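Local coordinates for protein listeriolysin O (Listeria monocytogenes, PDB 4CDB) that forms pores in cholesterol-containing host membranes, binding the membrane, changing shape and assembling into an oligomeric complex that lyses cells, at residues K34-L38 with E358-K363; V39-V45 with K363-I369; I77-N81 with F183-A189. One frame throughout, in Å; residues are numbered along the deposited sequence.

Interaction 1 of 3, residues K34-L38 with E358-K363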
loop_
_atom_site.group_PDB
_atom_site.type_symbol
_atom_site.label_atom_id
_atom_site.label_comp_id
_atom_site.label_asym_id
_atom_site.label_seq_id
_atom_site.Cartn_x
_atom_site.Cartn_y
_atom_site.Cartn_z
ATOM N N LYS A 34 -25.142 7.106 -12.797
ATOM C CA LYS A 34 -24.051 6.172 -13.056
ATOM C C LYS A 34 -22.844 6.453 -12.164
ATOM O O LYS A 34 -22.021 5.572 -11.918
ATOM C CB LYS A 34 -23.633 6.224 -14.528
ATOM C CG LYS A 34 -22.777 7.429 -14.887
ATOM C CD LYS A 34 -22.133 7.271 -16.251
ATOM C CE LYS A 34 -20.747 7.903 -16.282
ATOM N NZ LYS A 34 -20.783 9.376 -16.070
ATOM N N ASN A 35 -22.751 7.686 -11.678
ATOM C CA ASN A 35 -21.627 8.096 -10.851
ATOM C C ASN A 35 -21.810 7.702 -9.390
ATOM O O ASN A 35 -20.899 7.868 -8.579
ATOM C CB ASN A 35 -21.411 9.606 -10.966
ATOM C CG ASN A 35 -21.151 10.051 -12.393
ATOM O OD1 ASN A 35 -20.299 9.493 -13.086
ATOM N ND2 ASN A 35 -21.891 11.058 -12.843
ATOM N N ASN A 36 -22.987 7.176 -9.060
ATOM C CA ASN A 36 -23.321 6.871 -7.671
ATOM C C ASN A 36 -23.902 5.473 -7.446
ATOM O O ASN A 36 -24.378 5.162 -6.354
ATOM C CB ASN A 36 -24.274 7.931 -7.113
ATOM C CG ASN A 36 -23.664 9.320 -7.107
ATOM O OD1 ASN A 36 -22.463 9.483 -6.891
ATOM N ND2 ASN A 36 -24.491 10.332 -7.345
ATOM N N VAL A 37 -23.858 4.634 -8.476
ATOM C CA VAL A 37 -24.384 3.275 -8.379
ATOM C C VAL A 37 -23.443 2.331 -7.624
ATOM O O VAL A 37 -23.881 1.548 -6.780
ATOM C CB VAL A 37 -24.715 2.702 -9.778
ATOM C CG1 VAL A 37 -24.801 1.188 -9.742
ATOM C CG2 VAL A 37 -26.014 3.300 -10.292
ATOM N N LEU A 38 -22.151 2.418 -7.921
ATOM C CA LEU A 38 -21.164 1.550 -7.285
ATOM C C LEU A 38 -20.317 2.331 -6.286
ATOM O O LEU A 38 -19.446 3.114 -6.673
ATOM C CB LEU A 38 -20.267 0.899 -8.338
ATOM C CG LEU A 38 -20.974 0.053 -9.399
ATOM C CD1 LEU A 38 -19.990 -0.388 -10.467
ATOM C CD2 LEU A 38 -21.636 -1.151 -8.760
ATOM N N GLU A 358 -21.596 3.013 -21.058
ATOM C CA GLU A 358 -20.734 3.898 -20.284
ATOM C C GLU A 358 -19.942 3.124 -19.233
ATOM O O GLU A 358 -20.416 2.123 -18.692
ATOM C CB GLU A 358 -21.561 4.998 -19.619
ATOM C CG GLU A 358 -20.829 6.318 -19.484
ATOM C CD GLU A 358 -20.725 7.071 -20.796
ATOM O OE1 GLU A 358 -21.463 6.729 -21.743
ATOM O OE2 GLU A 358 -19.909 8.011 -20.875
ATOM N N LEU A 359 -18.733 3.598 -18.951
ATOM C CA LEU A 359 -17.830 2.913 -18.035
ATOM C C LEU A 359 -18.318 3.002 -16.589
ATOM O O LEU A 359 -18.602 4.088 -16.083
ATOM C CB LEU A 359 -16.419 3.493 -18.162
ATOM C CG LEU A 359 -15.257 2.702 -17.561
ATOM C CD1 LEU A 359 -15.226 1.289 -18.116
ATOM C CD2 LEU A 359 -13.939 3.408 -17.835
ATOM N N ALA A 360 -18.426 1.849 -15.935
ATOM C CA ALA A 360 -18.836 1.789 -14.535
ATOM C C ALA A 360 -17.637 2.012 -13.624
ATOM O O ALA A 360 -16.643 1.293 -13.713
ATOM C CB ALA A 360 -19.482 0.449 -14.231
ATOM N N VAL A 361 -17.737 3.006 -12.747
ATOM C CA VAL A 361 -16.635 3.347 -11.854
ATOM C C VAL A 361 -17.024 3.142 -10.391
ATOM O O VAL A 361 -18.090 3.578 -9.955
ATOM C CB VAL A 361 -16.180 4.810 -12.057
ATOM C CG1 VAL A 361 -14.941 5.110 -11.216
ATOM C CG2 VAL A 361 -15.915 5.090 -13.536
ATOM N N ILE A 362 -16.158 2.469 -9.640
ATOM C CA ILE A 362 -16.379 2.284 -8.211
ATOM C C ILE A 362 -15.903 3.502 -7.422
ATOM O O ILE A 362 -14.727 3.868 -7.467
ATOM C CB ILE A 362 -15.672 1.025 -7.676
ATOM C CG1 ILE A 362 -16.155 -0.222 -8.417
ATOM C CG2 ILE A 362 -15.912 0.875 -6.184
ATOM C CD1 ILE A 362 -15.643 -1.524 -7.812
ATOM N N LYS A 363 -16.823 4.126 -6.694
ATOM C CA LYS A 363 -16.494 5.291 -5.884
ATOM C C LYS A 363 -16.180 4.890 -4.445
ATOM O O LYS A 363 -17.053 4.417 -3.719
ATOM C CB LYS A 363 -17.639 6.306 -5.921
ATOM C CG LYS A 363 -17.408 7.538 -5.065
ATOM C CD LYS A 363 -18.346 8.665 -5.468
ATOM C CE LYS A 363 -18.117 9.069 -6.919
ATOM N NZ LYS A 363 -19.030 10.165 -7.356
HETATM O O HOH W 1 -19.571 4.955 -13.460
HETATM O O HOH W 2 -20.778 3.963 -10.117
#
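The carbonyl oxygen L38 O takes two donors from the strand that begins at I362. The backbone N of K363 meets it at 2.8 Å in an almost perfectly straight bond, with an N-H...O angle of 178°. The second is a weaker CA-H...O contact from I362 CA at 3.5 Å. Beside this grip the L38 side chain points across to the other segment, where CD1 lies on A360 CB at 3.9 Å and CB faces the CG1 branch of I362. L99 and V100 of helix 97-100 also pack against L38.

Farther back the two backbones draw apart, and two waters fill in. K34 O accepts from both. Water 1 also donates to L359 O and accepts from V361 N, while water 2, 2.7 Å from K34 O, also donates to V361 O and accepts from L38 N.

The more exposed side carries the charged chains. K363 sets out with CG anti to its backbone N (chi1 178°), then bends at chi3, which brings NZ to N35 O in a weak bond of 3.2 Å. The aliphatic part of K34 slants across E358, K34 CE resting on E358 CG at 3.6 Å, while K34 NZ turns to N35 OD1 at 3.0 Å. A water-bridged loop thus leads into the parallel pairing of strands 39-41 and 362-385, joining the latter where L38 lies against I362.

Interaction 2 of 3, residues V39-V45 with K363-I369. With NA (sodium ion), chain H; NA (sodium ion), chain K; NA (sodium ion), chain R.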
loop_
_atom_site.group_PDB
_atom_site.type_symbol
_atom_site.label_atom_id
_atom_site.label_comp_id
_atom_site.label_asym_id
_atom_site.label_seq_id
_atom_site.Cartn_x
_atom_site.Cartn_y
_atom_site.Cartn_z
ATOM N N VAL A 39 -20.574 2.113 -5.000
ATOM C CA VAL A 39 -19.877 2.843 -3.947
ATOM C C VAL A 39 -19.391 1.943 -2.813
ATOM O O VAL A 39 -20.042 0.960 -2.456
ATOM C CB VAL A 39 -20.773 3.946 -3.341
ATOM C CG1 VAL A 39 -20.968 5.081 -4.330
ATOM C CG2 VAL A 39 -22.112 3.368 -2.921
ATOM N N TYR A 40 -18.234 2.288 -2.256
ATOM C CA TYR A 40 -17.767 1.679 -1.017
ATOM C C TYR A 40 -17.608 2.740 0.067
ATOM O O TYR A 40 -16.731 3.600 -0.016
ATOM C CB TYR A 40 -16.443 0.936 -1.213
ATOM C CG TYR A 40 -15.802 0.538 0.098
ATOM C CD1 TYR A 40 -16.344 -0.474 0.880
ATOM C CD2 TYR A 40 -14.663 1.185 0.562
ATOM C CE1 TYR A 40 -15.768 -0.836 2.085
ATOM C CE2 TYR A 40 -14.079 0.830 1.765
ATOM C CZ TYR A 40 -14.635 -0.181 2.521
ATOM O OH TYR A 40 -14.056 -0.537 3.718
ATOM N N HIS A 41 -18.463 2.678 1.080
ATOM C CA HIS A 41 -18.374 3.603 2.201
ATOM C C HIS A 41 -17.563 2.979 3.332
ATOM O O HIS A 41 -18.032 2.067 4.013
ATOM C CB HIS A 41 -19.770 3.998 2.685
ATOM C CG HIS A 41 -20.592 4.699 1.650
ATOM N ND1 HIS A 41 -20.224 5.910 1.103
ATOM C CD2 HIS A 41 -21.766 4.364 1.064
ATOM C CE1 HIS A 41 -21.133 6.287 0.223
ATOM N NE2 HIS A 41 -22.081 5.367 0.180
ATOM N N GLY A 42 -16.345 3.475 3.527
ATOM C CA GLY A 42 -15.444 2.916 4.519
ATOM C C GLY A 42 -15.746 3.342 5.942
ATOM O O GLY A 42 -16.846 3.813 6.239
ATOM N N ASP A 43 -14.765 3.175 6.826
ATOM C CA ASP A 43 -14.930 3.531 8.230
ATOM C C ASP A 43 -15.135 5.027 8.412
ATOM O O ASP A 43 -14.671 5.834 7.607
ATOM C CB ASP A 43 -13.714 3.098 9.051
ATOM C CG ASP A 43 -13.568 1.595 9.136
ATOM O OD1 ASP A 43 -14.557 0.881 8.867
ATOM O OD2 ASP A 43 -12.461 1.127 9.479
ATOM N N ALA A 44 -15.837 5.386 9.480
ATOM C CA ALA A 44 -15.948 6.776 9.898
ATOM C C ALA A 44 -15.160 6.952 11.191
ATOM O O ALA A 44 -15.473 6.316 12.198
ATOM C CB ALA A 44 -17.404 7.149 10.112
ATOM N N VAL A 45 -14.135 7.798 11.169
ATOM C CA VAL A 45 -13.345 8.047 12.373
ATOM C C VAL A 45 -14.042 9.061 13.271
ATOM O O VAL A 45 -14.119 10.244 12.941
ATOM C CB VAL A 45 -11.930 8.553 12.041
ATOM C CG1 VAL A 45 -11.187 8.928 13.319
ATOM C CG2 VAL A 45 -11.164 7.498 11.264
ATOM N N LYS A 363 -16.823 4.126 -6.694
ATOM C CA LYS A 363 -16.494 5.291 -5.884
ATOM C C LYS A 363 -16.180 4.890 -4.445
ATOM O O LYS A 363 -17.053 4.417 -3.719
ATOM C CB LYS A 363 -17.639 6.306 -5.921
ATOM C CG LYS A 363 -17.408 7.538 -5.065
ATOM C CD LYS A 363 -18.346 8.665 -5.468
ATOM C CE LYS A 363 -18.117 9.069 -6.919
ATOM N NZ LYS A 363 -19.030 10.165 -7.356
ATOM N N ASN A 364 -14.928 5.080 -4.038
ATOM C CA ASN A 364 -14.504 4.717 -2.689
ATOM C C ASN A 364 -14.243 5.929 -1.805
ATOM O O ASN A 364 -13.682 6.928 -2.253
ATOM C CB ASN A 364 -13.238 3.857 -2.731
ATOM C CG ASN A 364 -13.409 2.602 -3.556
ATOM O OD1 ASN A 364 -13.759 1.545 -3.033
ATOM N ND2 ASN A 364 -13.158 2.710 -4.855
ATOM N N ASN A 365 -14.654 5.832 -0.545
ATOM C CA ASN A 365 -14.279 6.814 0.464
ATOM C C ASN A 365 -14.140 6.151 1.831
ATOM O O ASN A 365 -14.995 5.366 2.243
ATOM C CB ASN A 365 -15.279 7.972 0.516
ATOM C CG ASN A 365 -16.558 7.611 1.241
ATOM O OD1 ASN A 365 -16.844 8.139 2.315
ATOM N ND2 ASN A 365 -17.335 6.705 0.658
ATOM N N SER A 366 -13.049 6.456 2.523
ATOM C CA SER A 366 -12.780 5.845 3.818
ATOM C C SER A 366 -11.933 6.752 4.696
ATOM O O SER A 366 -10.992 7.389 4.220
ATOM C CB SER A 366 -12.079 4.497 3.638
ATOM O OG SER A 366 -11.749 3.923 4.891
ATOM N N GLU A 367 -12.273 6.808 5.979
ATOM C CA GLU A 367 -11.473 7.540 6.946
ATOM C C GLU A 367 -10.690 6.547 7.790
ATOM O O GLU A 367 -11.177 5.455 8.084
ATOM C CB GLU A 367 -12.360 8.404 7.842
ATOM C CG GLU A 367 -13.137 9.478 7.104
ATOM C CD GLU A 367 -14.051 10.266 8.022
ATOM O OE1 GLU A 367 -14.191 9.876 9.201
ATOM O OE2 GLU A 367 -14.626 11.275 7.566
ATOM N N TYR A 368 -9.476 6.927 8.174
ATOM C CA TYR A 368 -8.633 6.059 8.985
ATOM C C TYR A 368 -7.686 6.851 9.881
ATOM O O TYR A 368 -7.420 8.030 9.640
ATOM C CB TYR A 368 -7.847 5.087 8.098
ATOM C CG TYR A 368 -6.841 5.740 7.176
ATOM C CD1 TYR A 368 -7.218 6.220 5.928
ATOM C CD2 TYR A 368 -5.508 5.863 7.551
ATOM C CE1 TYR A 368 -6.296 6.813 5.081
ATOM C CE2 TYR A 368 -4.582 6.454 6.714
ATOM C CZ TYR A 368 -4.980 6.926 5.481
ATOM O OH TYR A 368 -4.055 7.515 4.650
ATOM N N ILE A 369 -7.186 6.195 10.921
ATOM C CA ILE A 369 -6.230 6.817 11.823
ATOM C C ILE A 369 -4.810 6.430 11.434
ATOM O O ILE A 369 -4.441 5.256 11.478
ATOM C CB ILE A 369 -6.485 6.410 13.284
ATOM C CG1 ILE A 369 -7.863 6.894 13.739
ATOM C CG2 ILE A 369 -5.398 6.963 14.188
ATOM C CD1 ILE A 369 -8.232 6.471 15.147
HETATM NA NA NA H . -13.158 -0.824 -3.033
HETATM NA NA NA K . -3.727 5.944 2.366
HETATM NA NA NA R . -11.050 -1.120 9.005
HETATM O O HOH W 3 -10.242 3.043 9.183
HETATM O O HOH W 4 -12.534 -0.085 -5.853
HETATM O O HOH W 5 -14.071 -3.069 -4.540
#
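Y40 bonds to the residues on both sides of N364, as parallel strands do: its N donates to K363 O at 2.8 Å and its O receives N365 N at 3.1 Å. G42 N, just beyond the strand, donates to N365 O at 2.7 Å. The ladder goes on past the regular strand, where E367 N reaches D43 O. The carboxylate of E367 then stands in for a backbone acceptor, its OE1 taking V45 N at 2.9 Å nearly along the C-O bond. V45 CG1 packs on I369 CG1.

On one face, the Y40 and N364 side chains cross at about a right angle, with N364 OD1 3.3 Å from Y40 CB. That oxygen binds a sodium ion at 2.4 Å, together with I180 O, while N364 ND2 donates to Q72 O and steadies the amide. Y40 OH is held by S177, whose hydroxyl also meets D43 N and S366 OG.

On the other face, N365 CG sits between the backbone N and the carbonyl carbon (chi1 77°), turning its amide toward H41. N365 ND2 donates to H41 ND1 at 3.0 Å, 27° out of the ring plane. Because ND1 accepts here, the imidazole is probably neutral, with its proton on NE2.

Interaction 3 of 3, residues I77-N81 with F183-A189. With NA (sodium ion), chain N.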
loop_
_atom_site.group_PDB
_atom_site.type_symbol
_atom_site.label_atom_id
_atom_site.label_comp_id
_atom_site.label_asym_id
_atom_site.label_seq_id
_atom_site.Cartn_x
_atom_site.Cartn_y
_atom_site.Cartn_z
ATOM N N ILE A 77 -11.879 -3.186 -11.872
ATOM C CA ILE A 77 -12.410 -4.057 -10.832
ATOM C C ILE A 77 -11.398 -5.153 -10.526
ATOM O O ILE A 77 -10.870 -5.788 -11.440
ATOM C CB ILE A 77 -13.731 -4.724 -11.264
ATOM C CG1 ILE A 77 -14.615 -3.732 -12.025
ATOM C CG2 ILE A 77 -14.452 -5.318 -10.053
ATOM C CD1 ILE A 77 -15.053 -2.540 -11.209
ATOM N N GLN A 78 -11.134 -5.373 -9.242
ATOM C CA GLN A 78 -10.194 -6.403 -8.809
ATOM C C GLN A 78 -10.824 -7.794 -8.856
ATOM O O GLN A 78 -12.047 -7.932 -8.813
ATOM C CB GLN A 78 -9.685 -6.097 -7.399
ATOM C CG GLN A 78 -8.930 -4.782 -7.300
ATOM C CD GLN A 78 -7.751 -4.727 -8.247
ATOM O OE1 GLN A 78 -6.853 -5.564 -8.181
ATOM N NE2 GLN A 78 -7.761 -3.754 -9.153
ATOM N N VAL A 79 -9.985 -8.821 -8.943
ATOM C CA VAL A 79 -10.466 -10.195 -9.020
ATOM C C VAL A 79 -10.023 -11.009 -7.808
ATOM O O VAL A 79 -8.838 -11.037 -7.474
ATOM C CB VAL A 79 -9.946 -10.900 -10.294
ATOM C CG1 VAL A 79 -10.383 -12.352 -10.304
ATOM C CG2 VAL A 79 -10.431 -10.186 -11.547
ATOM N N VAL A 80 -10.972 -11.665 -7.145
ATOM C CA VAL A 80 -10.629 -12.617 -6.097
ATOM C C VAL A 80 -10.164 -13.906 -6.766
ATOM O O VAL A 80 -10.942 -14.570 -7.449
ATOM C CB VAL A 80 -11.824 -12.899 -5.167
ATOM C CG1 VAL A 80 -11.460 -13.957 -4.132
ATOM C CG2 VAL A 80 -12.277 -11.616 -4.487
ATOM N N ASN A 81 -8.892 -14.245 -6.573
ATOM C CA ASN A 81 -8.245 -15.325 -7.318
ATOM C C ASN A 81 -8.965 -16.672 -7.266
ATOM O O ASN A 81 -9.012 -17.397 -8.261
ATOM C CB ASN A 81 -6.791 -15.490 -6.869
ATOM C CG ASN A 81 -6.112 -16.676 -7.525
ATOM O OD1 ASN A 81 -5.928 -17.722 -6.902
ATOM N ND2 ASN A 81 -5.741 -16.521 -8.790
ATOM N N PHE A 183 -7.282 -1.206 -2.655
ATOM C CA PHE A 183 -7.058 -2.453 -3.379
ATOM C C PHE A 183 -8.341 -3.240 -3.650
ATOM O O PHE A 183 -8.291 -4.380 -4.111
ATOM C CB PHE A 183 -6.062 -3.327 -2.616
ATOM C CG PHE A 183 -4.724 -2.675 -2.404
ATOM C CD1 PHE A 183 -3.784 -2.645 -3.421
ATOM C CD2 PHE A 183 -4.405 -2.096 -1.185
ATOM C CE1 PHE A 183 -2.549 -2.047 -3.229
ATOM C CE2 PHE A 183 -3.172 -1.497 -0.985
ATOM C CZ PHE A 183 -2.243 -1.472 -2.008
ATOM N N GLY A 184 -9.488 -2.632 -3.365
ATOM C CA GLY A 184 -10.763 -3.295 -3.574
ATOM C C GLY A 184 -11.079 -4.267 -2.454
ATOM O O GLY A 184 -10.222 -4.557 -1.618
ATOM N N THR A 185 -12.310 -4.773 -2.438
ATOM C CA THR A 185 -12.753 -5.727 -1.422
ATOM C C THR A 185 -11.949 -7.023 -1.505
ATOM O O THR A 185 -11.832 -7.766 -0.525
ATOM C CB THR A 185 -14.265 -6.028 -1.567
ATOM O OG1 THR A 185 -15.005 -4.803 -1.495
ATOM C CG2 THR A 185 -14.754 -6.965 -0.469
ATOM N N ALA A 186 -11.371 -7.275 -2.675
ATOM C CA ALA A 186 -10.539 -8.455 -2.890
ATOM C C ALA A 186 -9.340 -8.519 -1.941
ATOM O O ALA A 186 -8.736 -9.576 -1.773
ATOM C CB ALA A 186 -10.073 -8.517 -4.340
ATOM N N PHE A 187 -9.001 -7.391 -1.322
ATOM C CA PHE A 187 -7.910 -7.358 -0.353
ATOM C C PHE A 187 -8.151 -8.301 0.831
ATOM O O PHE A 187 -7.204 -8.877 1.367
ATOM C CB PHE A 187 -7.649 -5.933 0.148
ATOM C CG PHE A 187 -6.713 -5.873 1.324
ATOM C CD1 PHE A 187 -5.344 -6.018 1.149
ATOM C CD2 PHE A 187 -7.204 -5.689 2.608
ATOM C CE1 PHE A 187 -4.482 -5.975 2.233
ATOM C CE2 PHE A 187 -6.346 -5.645 3.694
ATOM C CZ PHE A 187 -4.986 -5.789 3.506
ATOM N N LYS A 188 -9.413 -8.457 1.229
ATOM C CA LYS A 188 -9.761 -9.307 2.369
ATOM C C LYS A 188 -9.342 -10.754 2.132
ATOM O O LYS A 188 -8.857 -11.426 3.042
ATOM C CB LYS A 188 -11.260 -9.232 2.679
ATOM C CG LYS A 188 -11.787 -7.816 2.873
ATOM C CD LYS A 188 -13.288 -7.787 3.155
ATOM C CE LYS A 188 -13.575 -7.884 4.645
ATOM N NZ LYS A 188 -14.844 -7.191 5.018
ATOM N N ALA A 189 -9.536 -11.232 0.906
ATOM C CA ALA A 189 -9.109 -12.577 0.536
ATOM C C ALA A 189 -7.589 -12.691 0.596
ATOM O O ALA A 189 -7.048 -13.666 1.114
ATOM C CB ALA A 189 -9.616 -12.934 -0.855
HETATM NA NA NA N . -6.097 -5.687 -5.342
HETATM O O HOH W 6 -4.910 -3.940 -6.813
#
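A186 points its methyl at the 77-81 segment, and two side chains meet it there: Q78 through CB at 3.9 Å and V80 through CG2 at 3.8 Å. The two branches of V80 divide between A186 and A189. Its CG1 branch is anti to the backbone N (chi1 177°) and goes to A189 CB at 3.9 Å, one turn on from A186, while CG2 stays on A186. These contacts are purely apolar.

Q78 behaves differently at its far end. Its CG lies 3.3 Å from F183 O, and the bend at chi2 (-57°) brings OE1 round to a sodium ion at 2.9 Å. The same ion takes F183 O at 2.8 Å and a water at 2.6 Å, so the metal bridges the two segments; Y265 OH also binds it. Q78 OE1 accepts from K214 NZ as well, which further fixes the amide. The F183 ring heads away from Q78, and the sodium-bound water lies in the ring plane at its edge. G184, with positive phi, follows helix 176-183 and opens the type I turn to F187.

Residues 176-189 form a membrane-spanning beta strand in the pore, so this helical packing probably belongs to the soluble form. Here the junction of helices 176-183 and 187-194 lies between strand 77-78, which pairs with strand 345-353, and strand 207-222, on which the F183 and F187 rings rest.

From the N terminus, the chain first passes 34-38 and 39-45, which later receive 358-363 and 363-369 in the same order. Interactions 1 and 2 therefore close long loops of over 300 residues that cross rather than nest, and they share K363. Interaction 1 brings the loop after helix 14-28, and interaction 2 strand 39-41, to the first part of strand 362-385. Interaction 3 closes a shorter loop, 77-81 to 183-189, lying wholly within both long ones, and ties strand 77-78 of the antiparallel sheet and the residues after it to helices 176-183 and 187-194. It touches interaction 1 by packing, I77 CD1 on I362 CD1 at 3.6 Å, but not interaction 2.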